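Local coordinates for protein transcription activator HlyU (Vibrio vulnificus, PDB 3JTH) that probably binds DNA as a dimeric winged helix-turn-helix regulator of the ArsR family and activates transcription, at residues R25-H33 and V84-H92. Numbering follows the deposited sequence.
Sequences RLQILCMLH and VKAMIKLLH
Helix 25-31 and helix 84-92 cross at nearly a right angle (91°), their axes 9.9 Å apart at closest approach, and the CA atoms of Cys30 and Ile88 are the closest pair, 6.0 Å apart. Ile88 fills the crossing: its CD1 lies 3.7 Å from Leu29 CB and equally near Leu26 CD1, and Cys30 SG is 4.1 Å from the same methyl. Leu26, its CG anti to the backbone N (chi1 -166°), brings CD1 up to Ile88 and also to Leu91 CD2, 3.9 Å away. One turn before Ile88, Val84 CG2 rests against both methyls of Leu29. Toward the C-terminal end of 25-31 the contact turns polar. His92 NE2 donates to Cys30 O over 3.0 Å, approaching from above the carbonyl plane, while His33 N binds the same oxygen from the opposite face. The His33 ring forms an offset stack with that of His92, centroids 4.5 Å apart and planes inclined by 26°, and its CE1 packs against Lys89 CA. Met20 of helix 2-20 covers Leu26 and Ile88, and Ala13 of the second subunit also packs on Leu26. The contact thus joins the C-terminal helix to the helical core of the winged helix-turn-helix domain beside the dimer interface. Two donors grip Cys30 O near the end of its helix, and bond and stack together fix the His92 ring, with a proton on NE2.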
loop_
_atom_site.group_PDB
_atom_site.type_symbol
_atom_site.label_atom_id
_atom_site.label_comp_id
_atom_site.label_asym_id
_atom_site.label_seq_id
_atom_site.Cartn_x
_atom_site.Cartn_y
_atom_site.Cartn_z
ATOM N N ARG A 25 6.548 -7.679 -7.768
ATOM C CA ARG A 25 5.156 -7.551 -8.155
ATOM C C ARG A 25 4.818 -6.088 -8.464
ATOM O O ARG A 25 4.141 -5.794 -9.453
ATOM C CB ARG A 25 4.231 -8.052 -7.049
ATOM C CG ARG A 25 4.336 -9.552 -6.800
ATOM C CD ARG A 25 3.114 -10.059 -6.033
ATOM N NE ARG A 25 3.038 -9.538 -4.672
ATOM C CZ ARG A 25 3.450 -10.200 -3.594
ATOM N NH1 ARG A 25 3.971 -11.414 -3.714
ATOM N NH2 ARG A 25 3.323 -9.654 -2.391
ATOM N N LEU A 26 5.292 -5.174 -7.620
ATOM C CA LEU A 26 4.999 -3.761 -7.835
ATOM C C LEU A 26 5.606 -3.291 -9.145
ATOM O O LEU A 26 4.973 -2.570 -9.914
ATOM C CB LEU A 26 5.515 -2.915 -6.663
ATOM C CG LEU A 26 4.947 -1.492 -6.652
ATOM C CD1 LEU A 26 3.419 -1.551 -6.609
ATOM C CD2 LEU A 26 5.475 -0.713 -5.463
ATOM N N GLN A 27 6.830 -3.713 -9.420
ATOM C CA GLN A 27 7.470 -3.307 -10.661
ATOM C C GLN A 27 6.617 -3.761 -11.840
ATOM O O GLN A 27 6.429 -3.030 -12.806
ATOM C CB GLN A 27 8.875 -3.905 -10.747
ATOM C CG GLN A 27 9.815 -3.368 -9.679
ATOM C CD GLN A 27 11.191 -4.026 -9.711
ATOM O OE1 GLN A 27 11.990 -3.865 -8.785
ATOM N NE2 GLN A 27 11.470 -4.768 -10.775
ATOM N N ILE A 28 6.094 -4.976 -11.740
ATOM C CA ILE A 28 5.252 -5.533 -12.785
ATOM C C ILE A 28 3.951 -4.743 -12.876
ATOM O O ILE A 28 3.506 -4.384 -13.963
ATOM C CB ILE A 28 4.921 -7.008 -12.499
ATOM C CG1 ILE A 28 6.187 -7.860 -12.652
ATOM C CG2 ILE A 28 3.815 -7.475 -13.431
ATOM C CD1 ILE A 28 6.040 -9.268 -12.098
ATOM N N LEU A 29 3.334 -4.482 -11.730
ATOM C CA LEU A 29 2.089 -3.729 -11.723
ATOM C C LEU A 29 2.298 -2.331 -12.310
ATOM O O LEU A 29 1.473 -1.847 -13.086
ATOM C CB LEU A 29 1.566 -3.629 -10.295
ATOM C CG LEU A 29 1.042 -4.953 -9.722
ATOM C CD1 LEU A 29 0.813 -4.809 -8.226
ATOM C CD2 LEU A 29 -0.234 -5.349 -10.450
ATOM N N CYS A 30 3.405 -1.691 -11.939
ATOM C CA CYS A 30 3.710 -0.352 -12.424
ATOM C C CYS A 30 3.880 -0.357 -13.943
ATOM O O CYS A 30 3.410 0.555 -14.627
ATOM C CB CYS A 30 4.983 0.166 -11.746
ATOM S SG CYS A 30 4.896 0.186 -9.930
HETATM N N MSE A 31 4.541 -1.392 -14.463
HETATM C CA MSE A 31 4.777 -1.528 -15.894
HETATM C C MSE A 31 3.495 -1.716 -16.680
HETATM O O MSE A 31 3.432 -1.370 -17.867
HETATM C CB MSE A 31 5.699 -2.719 -16.172
HETATM C CG MSE A 31 7.159 -2.465 -15.867
HETATM SE SE MSE A 31 7.836 -0.944 -16.857
HETATM C CE MSE A 31 7.684 -1.676 -18.642
ATOM N N LEU A 32 2.481 -2.278 -16.026
ATOM C CA LEU A 32 1.202 -2.525 -16.684
ATOM C C LEU A 32 0.271 -1.339 -16.567
ATOM O O LEU A 32 -0.892 -1.424 -16.949
ATOM C CB LEU A 32 0.517 -3.781 -16.110
ATOM C CG LEU A 32 1.369 -5.046 -16.280
ATOM C CD1 LEU A 32 0.665 -6.278 -15.729
ATOM C CD2 LEU A 32 1.670 -5.216 -17.757
ATOM N N HIS A 33 0.789 -0.240 -16.029
ATOM C CA HIS A 33 0.003 0.976 -15.878
ATOM C C HIS A 33 -0.450 1.473 -17.251
ATOM O O HIS A 33 0.366 1.889 -18.078
ATOM C CB HIS A 33 0.823 2.060 -15.178
ATOM C CG HIS A 33 0.162 3.403 -15.168
ATOM N ND1 HIS A 33 -1.103 3.605 -14.650
ATOM C CD2 HIS A 33 0.572 4.607 -15.635
ATOM C CE1 HIS A 33 -1.439 4.872 -14.802
ATOM N NE2 HIS A 33 -0.440 5.504 -15.397
ATOM N N VAL A 84 -6.229 -1.471 -7.739
ATOM C CA VAL A 84 -4.802 -1.463 -8.021
ATOM C C VAL A 84 -4.478 -0.424 -9.098
ATOM O O VAL A 84 -3.461 0.267 -9.007
ATOM C CB VAL A 84 -4.299 -2.848 -8.459
ATOM C CG1 VAL A 84 -4.711 -3.149 -9.899
ATOM C CG2 VAL A 84 -2.791 -2.915 -8.289
ATOM N N LYS A 85 -5.346 -0.305 -10.103
ATOM C CA LYS A 85 -5.139 0.671 -11.167
ATOM C C LYS A 85 -4.978 2.074 -10.588
ATOM O O LYS A 85 -4.084 2.816 -10.994
ATOM C CB LYS A 85 -6.306 0.662 -12.166
ATOM C CG LYS A 85 -6.313 -0.511 -13.149
ATOM C CD LYS A 85 -7.551 -0.470 -14.054
ATOM C CE LYS A 85 -7.561 -1.625 -15.054
ATOM N NZ LYS A 85 -8.829 -1.664 -15.841
ATOM N N ALA A 86 -5.845 2.435 -9.645
ATOM C CA ALA A 86 -5.799 3.749 -9.012
ATOM C C ALA A 86 -4.554 3.934 -8.132
ATOM O O ALA A 86 -3.877 4.961 -8.207
ATOM C CB ALA A 86 -7.064 3.962 -8.188
HETATM N N MSE A 87 -4.253 2.948 -7.295
HETATM C CA MSE A 87 -3.072 3.025 -6.438
HETATM C C MSE A 87 -1.826 3.093 -7.314
HETATM O O MSE A 87 -0.889 3.834 -7.018
HETATM C CB MSE A 87 -2.982 1.802 -5.518
HETATM C CG MSE A 87 -3.821 1.899 -4.247
HETATM SE SE MSE A 87 -3.258 3.312 -3.026
HETATM C CE MSE A 87 -1.376 3.390 -3.468
ATOM N N ILE A 88 -1.824 2.326 -8.398
ATOM C CA ILE A 88 -0.685 2.337 -9.300
ATOM C C ILE A 88 -0.576 3.704 -9.963
ATOM O O ILE A 88 0.516 4.257 -10.068
ATOM C CB ILE A 88 -0.792 1.213 -10.370
ATOM C CG1 ILE A 88 -0.477 -0.144 -9.723
ATOM C CG2 ILE A 88 0.187 1.450 -11.509
ATOM C CD1 ILE A 88 0.928 -0.232 -9.080
ATOM N N LYS A 89 -1.706 4.253 -10.399
ATOM C CA LYS A 89 -1.700 5.569 -11.030
ATOM C C LYS A 89 -1.109 6.600 -10.063
ATOM O O LYS A 89 -0.329 7.456 -10.465
ATOM C CB LYS A 89 -3.132 5.963 -11.435
ATOM C CG LYS A 89 -3.257 7.234 -12.269
ATOM C CD LYS A 89 -4.648 7.333 -12.911
ATOM C CE LYS A 89 -4.797 8.554 -13.828
ATOM N NZ LYS A 89 -5.192 9.806 -13.115
ATOM N N LEU A 90 -1.481 6.515 -8.789
ATOM C CA LEU A 90 -0.979 7.451 -7.791
ATOM C C LEU A 90 0.507 7.234 -7.511
ATOM O O LEU A 90 1.271 8.192 -7.367
ATOM C CB LEU A 90 -1.763 7.311 -6.486
ATOM C CG LEU A 90 -1.194 8.098 -5.301
ATOM C CD1 LEU A 90 -1.356 9.583 -5.568
ATOM C CD2 LEU A 90 -1.909 7.700 -4.010
ATOM N N LEU A 91 0.918 5.975 -7.413
ATOM C CA LEU A 91 2.325 5.670 -7.171
ATOM C C LEU A 91 3.157 6.252 -8.328
ATOM O O LEU A 91 4.270 6.739 -8.128
ATOM C CB LEU A 91 2.520 4.155 -7.070
ATOM C CG LEU A 91 2.929 3.531 -5.723
ATOM C CD1 LEU A 91 2.439 4.357 -4.537
ATOM C CD2 LEU A 91 2.376 2.109 -5.653
ATOM N N HIS A 92 2.602 6.211 -9.534
ATOM C CA HIS A 92 3.285 6.752 -10.702
ATOM C C HIS A 92 3.463 8.263 -10.591
ATOM O O HIS A 92 4.510 8.791 -10.961
ATOM C CB HIS A 92 2.509 6.412 -11.981
ATOM C CG HIS A 92 3.092 5.272 -12.753
ATOM N ND1 HIS A 92 4.064 5.448 -13.717
ATOM C CD2 HIS A 92 2.883 3.937 -12.673
ATOM C CE1 HIS A 92 4.425 4.273 -14.193
ATOM N NE2 HIS A 92 3.724 3.336 -13.575
#